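PDB 1XI8: molybdenum cofactor biosynthesis protein from Pyrococcus furiosus, which probably acts as a molybdopterin molybdotransferase of the MoeA family, helping to insert molybdenum during molybdenum cofactor biosynthesis. Local coordinates for residues Val302-Tyr306 and Pro307-Phe311; Leu383-Pro386 and Glu387-Gly391. All blocks are in the same frame, centred on the assembly; numbering follows the deposited sequence.

Interaction 1 (Val302-Tyr306 and Pro307-Phe311)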
loop_
_atom_site.group_PDB
_atom_site.type_symbol
_atom_site.label_atom_id
_atom_site.label_comp_id
_atom_site.label_asym_id
_atom_site.label_seq_id
_atom_site.Cartn_x
_atom_site.Cartn_y
_atom_site.Cartn_z
ATOM N N VAL A 302 0.979 -21.667 -15.043
ATOM C CA VAL A 302 1.313 -22.910 -14.361
ATOM C C VAL A 302 2.367 -22.548 -13.331
ATOM O O VAL A 302 3.513 -22.288 -13.682
ATOM C CB VAL A 302 1.814 -23.993 -15.351
ATOM C CG1 VAL A 302 2.320 -25.235 -14.606
ATOM C CG2 VAL A 302 0.702 -24.373 -16.303
ATOM N N MET A 303 1.966 -22.504 -12.063
ATOM C CA MET A 303 2.848 -22.000 -11.000
ATOM C C MET A 303 3.447 -23.102 -10.122
ATOM O O MET A 303 3.048 -24.254 -10.193
ATOM C CB MET A 303 2.124 -20.950 -10.140
ATOM C CG MET A 303 1.584 -19.770 -10.923
ATOM S SD MET A 303 0.765 -18.507 -9.912
ATOM C CE MET A 303 2.131 -17.519 -9.312
ATOM N N SER A 304 4.412 -22.734 -9.293
ATOM C CA SER A 304 5.083 -23.693 -8.425
ATOM C C SER A 304 4.225 -24.132 -7.238
ATOM O O SER A 304 3.116 -23.636 -7.021
ATOM C CB SER A 304 6.401 -23.093 -7.929
ATOM O OG SER A 304 6.992 -23.868 -6.892
ATOM N N GLY A 305 4.751 -25.074 -6.466
ATOM C CA GLY A 305 4.110 -25.495 -5.239
ATOM C C GLY A 305 4.832 -24.943 -4.029
ATOM O O GLY A 305 4.354 -25.067 -2.914
ATOM N N TYR A 306 5.990 -24.329 -4.233
ATOM C CA TYR A 306 6.745 -23.812 -3.101
ATOM C C TYR A 306 6.427 -22.342 -2.876
ATOM O O TYR A 306 6.589 -21.525 -3.779
ATOM C CB TYR A 306 8.255 -24.020 -3.278
ATOM C CG TYR A 306 8.641 -25.420 -3.726
ATOM C CD1 TYR A 306 9.211 -25.641 -4.987
ATOM C CD2 TYR A 306 8.431 -26.521 -2.898
ATOM C CE1 TYR A 306 9.566 -26.921 -5.404
ATOM C CE2 TYR A 306 8.779 -27.804 -3.299
ATOM C CZ TYR A 306 9.343 -28.002 -4.551
ATOM O OH TYR A 306 9.683 -29.284 -4.948
ATOM N N PRO A 307 5.964 -22.004 -1.660
ATOM C CA PRO A 307 5.596 -20.658 -1.235
ATOM C C PRO A 307 6.487 -19.533 -1.774
ATOM O O PRO A 307 5.955 -18.549 -2.283
ATOM C CB PRO A 307 5.719 -20.740 0.280
ATOM C CG PRO A 307 5.372 -22.124 0.592
ATOM C CD PRO A 307 5.742 -22.982 -0.583
ATOM N N VAL A 308 7.812 -19.663 -1.665
ATOM C CA VAL A 308 8.701 -18.576 -2.089
ATOM C C VAL A 308 8.790 -18.494 -3.621
ATOM O O VAL A 308 8.909 -17.414 -4.175
ATOM C CB VAL A 308 10.108 -18.644 -1.431
ATOM C CG1 VAL A 308 10.925 -19.653 -2.101
ATOM C CG2 VAL A 308 10.830 -17.323 -1.564
ATOM N N ALA A 309 8.715 -19.638 -4.290
ATOM C CA ALA A 309 8.668 -19.668 -5.747
ATOM C C ALA A 309 7.359 -19.070 -6.264
ATOM O O ALA A 309 7.346 -18.363 -7.258
ATOM C CB ALA A 309 8.843 -21.097 -6.263
ATOM N N VAL A 310 6.266 -19.363 -5.572
ATOM C CA VAL A 310 4.956 -18.851 -5.938
ATOM C C VAL A 310 4.904 -17.334 -5.801
ATOM O O VAL A 310 4.392 -16.636 -6.675
ATOM C CB VAL A 310 3.846 -19.516 -5.103
ATOM C CG1 VAL A 310 2.525 -18.823 -5.322
ATOM C CG2 VAL A 310 3.736 -20.980 -5.471
ATOM N N PHE A 311 5.452 -16.836 -4.704
ATOM C CA PHE A 311 5.523 -15.413 -4.443
ATOM C C PHE A 311 6.383 -14.730 -5.513
ATOM O O PHE A 311 6.018 -13.684 -6.051
ATOM C CB PHE A 311 6.124 -15.219 -3.054
ATOM C CG PHE A 311 6.175 -13.797 -2.582
ATOM C CD1 PHE A 311 5.109 -13.244 -1.902
ATOM C CD2 PHE A 311 7.307 -13.026 -2.784
ATOM C CE1 PHE A 311 5.164 -11.935 -1.447
ATOM C CE2 PHE A 311 7.366 -11.726 -2.334
ATOM C CZ PHE A 311 6.294 -11.176 -1.663
#

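Interaction 2 (Leu383-Pro386 and Glu387-Gly391)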
loop_
_atom_site.group_PDB
_atom_site.type_symbol
_atom_site.label_atom_id
_atom_site.label_comp_id
_atom_site.label_asym_id
_atom_site.label_seq_id
_atom_site.Cartn_x
_atom_site.Cartn_y
_atom_site.Cartn_z
ATOM N N LEU A 383 15.048 -7.354 -4.807
ATOM C CA LEU A 383 16.088 -6.928 -5.704
ATOM C C LEU A 383 16.164 -7.946 -6.832
ATOM O O LEU A 383 16.078 -9.145 -6.587
ATOM C CB LEU A 383 17.401 -6.892 -4.933
ATOM C CG LEU A 383 18.738 -7.002 -5.650
ATOM C CD1 LEU A 383 18.980 -5.779 -6.509
ATOM C CD2 LEU A 383 19.825 -7.159 -4.599
ATOM N N VAL A 384 16.305 -7.480 -8.064
ATOM C CA VAL A 384 16.526 -8.402 -9.165
ATOM C C VAL A 384 18.012 -8.430 -9.559
ATOM O O VAL A 384 18.656 -7.386 -9.657
ATOM C CB VAL A 384 15.600 -8.110 -10.405
ATOM C CG1 VAL A 384 14.163 -8.480 -10.097
ATOM C CG2 VAL A 384 15.704 -6.658 -10.879
ATOM N N VAL A 385 18.553 -9.628 -9.757
ATOM C CA VAL A 385 19.912 -9.803 -10.292
ATOM C C VAL A 385 19.784 -10.444 -11.674
ATOM O O VAL A 385 19.633 -11.653 -11.794
ATOM C CB VAL A 385 20.776 -10.654 -9.371
ATOM C CG1 VAL A 385 22.233 -10.569 -9.801
ATOM C CG2 VAL A 385 20.632 -10.167 -7.951
ATOM N N PRO A 386 19.835 -9.605 -12.718
ATOM C CA PRO A 386 19.387 -9.831 -14.107
ATOM C C PRO A 386 20.170 -10.760 -15.039
ATOM O O PRO A 386 20.086 -10.581 -16.254
ATOM C CB PRO A 386 19.356 -8.412 -14.717
ATOM C CG PRO A 386 19.626 -7.463 -13.570
ATOM C CD PRO A 386 20.373 -8.248 -12.536
ATOM N N GLU A 387 20.902 -11.733 -14.516
ATOM C CA GLU A 387 21.459 -12.815 -15.359
ATOM C C GLU A 387 22.685 -12.499 -16.227
ATOM O O GLU A 387 23.464 -13.405 -16.518
ATOM C CB GLU A 387 20.371 -13.528 -16.181
ATOM C CG GLU A 387 19.979 -12.878 -17.492
ATOM C CD GLU A 387 18.493 -13.054 -17.773
ATOM O OE1 GLU A 387 18.036 -14.211 -17.833
ATOM O OE2 GLU A 387 17.785 -12.037 -17.919
ATOM N N ASP A 388 22.867 -11.247 -16.635
ATOM C CA ASP A 388 24.173 -10.835 -17.153
ATOM C C ASP A 388 24.960 -10.144 -16.040
ATOM O O ASP A 388 25.880 -9.364 -16.312
ATOM C CB ASP A 388 24.055 -9.929 -18.385
ATOM C CG ASP A 388 23.178 -8.713 -18.143
ATOM O OD1 ASP A 388 23.031 -7.890 -19.087
ATOM O OD2 ASP A 388 22.628 -8.585 -17.019
ATOM N N VAL A 389 24.582 -10.435 -14.787
ATOM C CA VAL A 389 25.250 -9.900 -13.591
ATOM C C VAL A 389 25.567 -11.044 -12.629
ATOM O O VAL A 389 24.684 -11.811 -12.281
ATOM C CB VAL A 389 24.379 -8.820 -12.876
ATOM C CG1 VAL A 389 24.974 -8.438 -11.532
ATOM C CG2 VAL A 389 24.217 -7.585 -13.753
ATOM N N GLU A 390 26.816 -11.167 -12.189
ATOM C CA GLU A 390 27.202 -12.335 -11.378
ATOM C C GLU A 390 26.689 -12.261 -9.936
ATOM O O GLU A 390 26.377 -13.288 -9.313
ATOM C CB GLU A 390 28.723 -12.565 -11.410
ATOM N N GLY A 391 26.609 -11.039 -9.422
ATOM C CA GLY A 391 26.108 -10.771 -8.073
ATOM C C GLY A 391 26.341 -9.310 -7.752
ATOM O O GLY A 391 26.656 -8.519 -8.641
#

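Interaction 1 (Val302-Tyr306 and Pro307-Phe311)
The carbonyl oxygen of Tyr-306 accepts the backbone N-H of Val-310 at 2.8 Å (N to O), with an N-H...O angle of 159°. Tyr-306 occupies the N-cap position, so this bond closes the first turn of helix 307-326, and Phe-311 N repeats the step onto Pro-307 O. The other polar group of the Tyr-306 backbone is held from the loop: its N-H points almost straight at Ser-304 OG (N to OG 2.9 Å), an ST turn. Ser-304 reaches it with OG swung opposite its own backbone N (chi1 169°), which also lays OG against the methyl of Ala-309, 3.4 Å from OG to CB. Tyr-306 CB rests on that same methyl, while its ring leads away from the helix. Val-310 covers the inner side of the turn: its CG2, beside its own backbone N, is directed at the Ser-304 carbonyl. Farther along, Met-303 bends at chi3 (83°) to bring CE within 3.6 Å of Val-310 O and 4.2 Å from CG1 of that valine. Around this turn, Asn-219 ND2 donates to Gly-305 O and Gln-313 OE1 accepts from Ser-304 N, while Met-303 and Val-310 both lean on Leu-223 of helix 219-229. The contact is thus the strand-to-helix turn of the probable molybdopterin-binding domain. The chain enters the helix with both polar groups of the Tyr-306 backbone bonded and its tyrosine ring left on the exposed side.

Interaction 2 (Leu383-Pro386 and Glu387-Gly391)
Strand 381-386 and the tight turn that follows it, in the C-terminal region (domain IV), are folded back on one another here. Val-385 and Val-389 make the apolar part of the contact: their CG1 methyls meet at 3.9 Å, and the two side chains cross at about a right angle. Val-385 CG1, turned opposite the backbone N (chi1 -168°), also lies 3.7 Å from Val-389 O and sits near Gly-391 CA. The ring of Pro-386 adds a second surface, its CD 4.1 Å from Val-389 CB. Two weak backbone bonds shape the bend: Glu-387 N donates to Val-385 O (N to O 3.0 Å), and Asp-388 N donates to Pro-386 O (N to O 2.9 Å). The second of these, spanning Glu-387 with its positive phi of 76°, resembles a classic gamma turn. This bend turns the chain out of a strand that lies between 350-358 and 397-402, both antiparallel to it, in a mixed sheet that also takes in strand 288-289. Tyr-392, just beyond the turn, is touched by Val-385 and Pro-386, and Val-385 also packs on Val-353 of strand 350-358. In Glu-387, chi1 of 84° sets CG between the backbone N and the carbonyl carbon, and the chain bends again at chi2. OE2 therefore stays 3.2 Å from Pro-386 O, two acceptors that form no bond, whereas OE1 is hydrogen-bonded to Thr-287 OG1. With an alanine here the carboxylate is gone, and the hydroxyl of Thr-287 would probably be left without this partner. Asp-388 OD2 likewise comes within 3.3 Å of Pro-386 O, again acceptor beside acceptor and unbonded.

In the fold
Along the chain, interaction 1 comes first, closing the turn between strand 300-302 and helix 307-326 in the probable molybdopterin-binding domain. The helix then runs on toward strand 334-339, and the chain adds strands to a mixed sheet before interaction 2 closes the bend after strand 381-386. Both are local, so they follow in series and neither nest nor cross. Their centres are about 20 Å apart. Between the nearest atoms of interactions 1 and 2 the gap is about 9 Å, so they do not meet. A link between the two regions comes through Phe-311, which meets Leu-376 of helix 374-377 and, edge-to-face, the C-terminal Tyr-403; it also packs on Gln-171 of the second subunit.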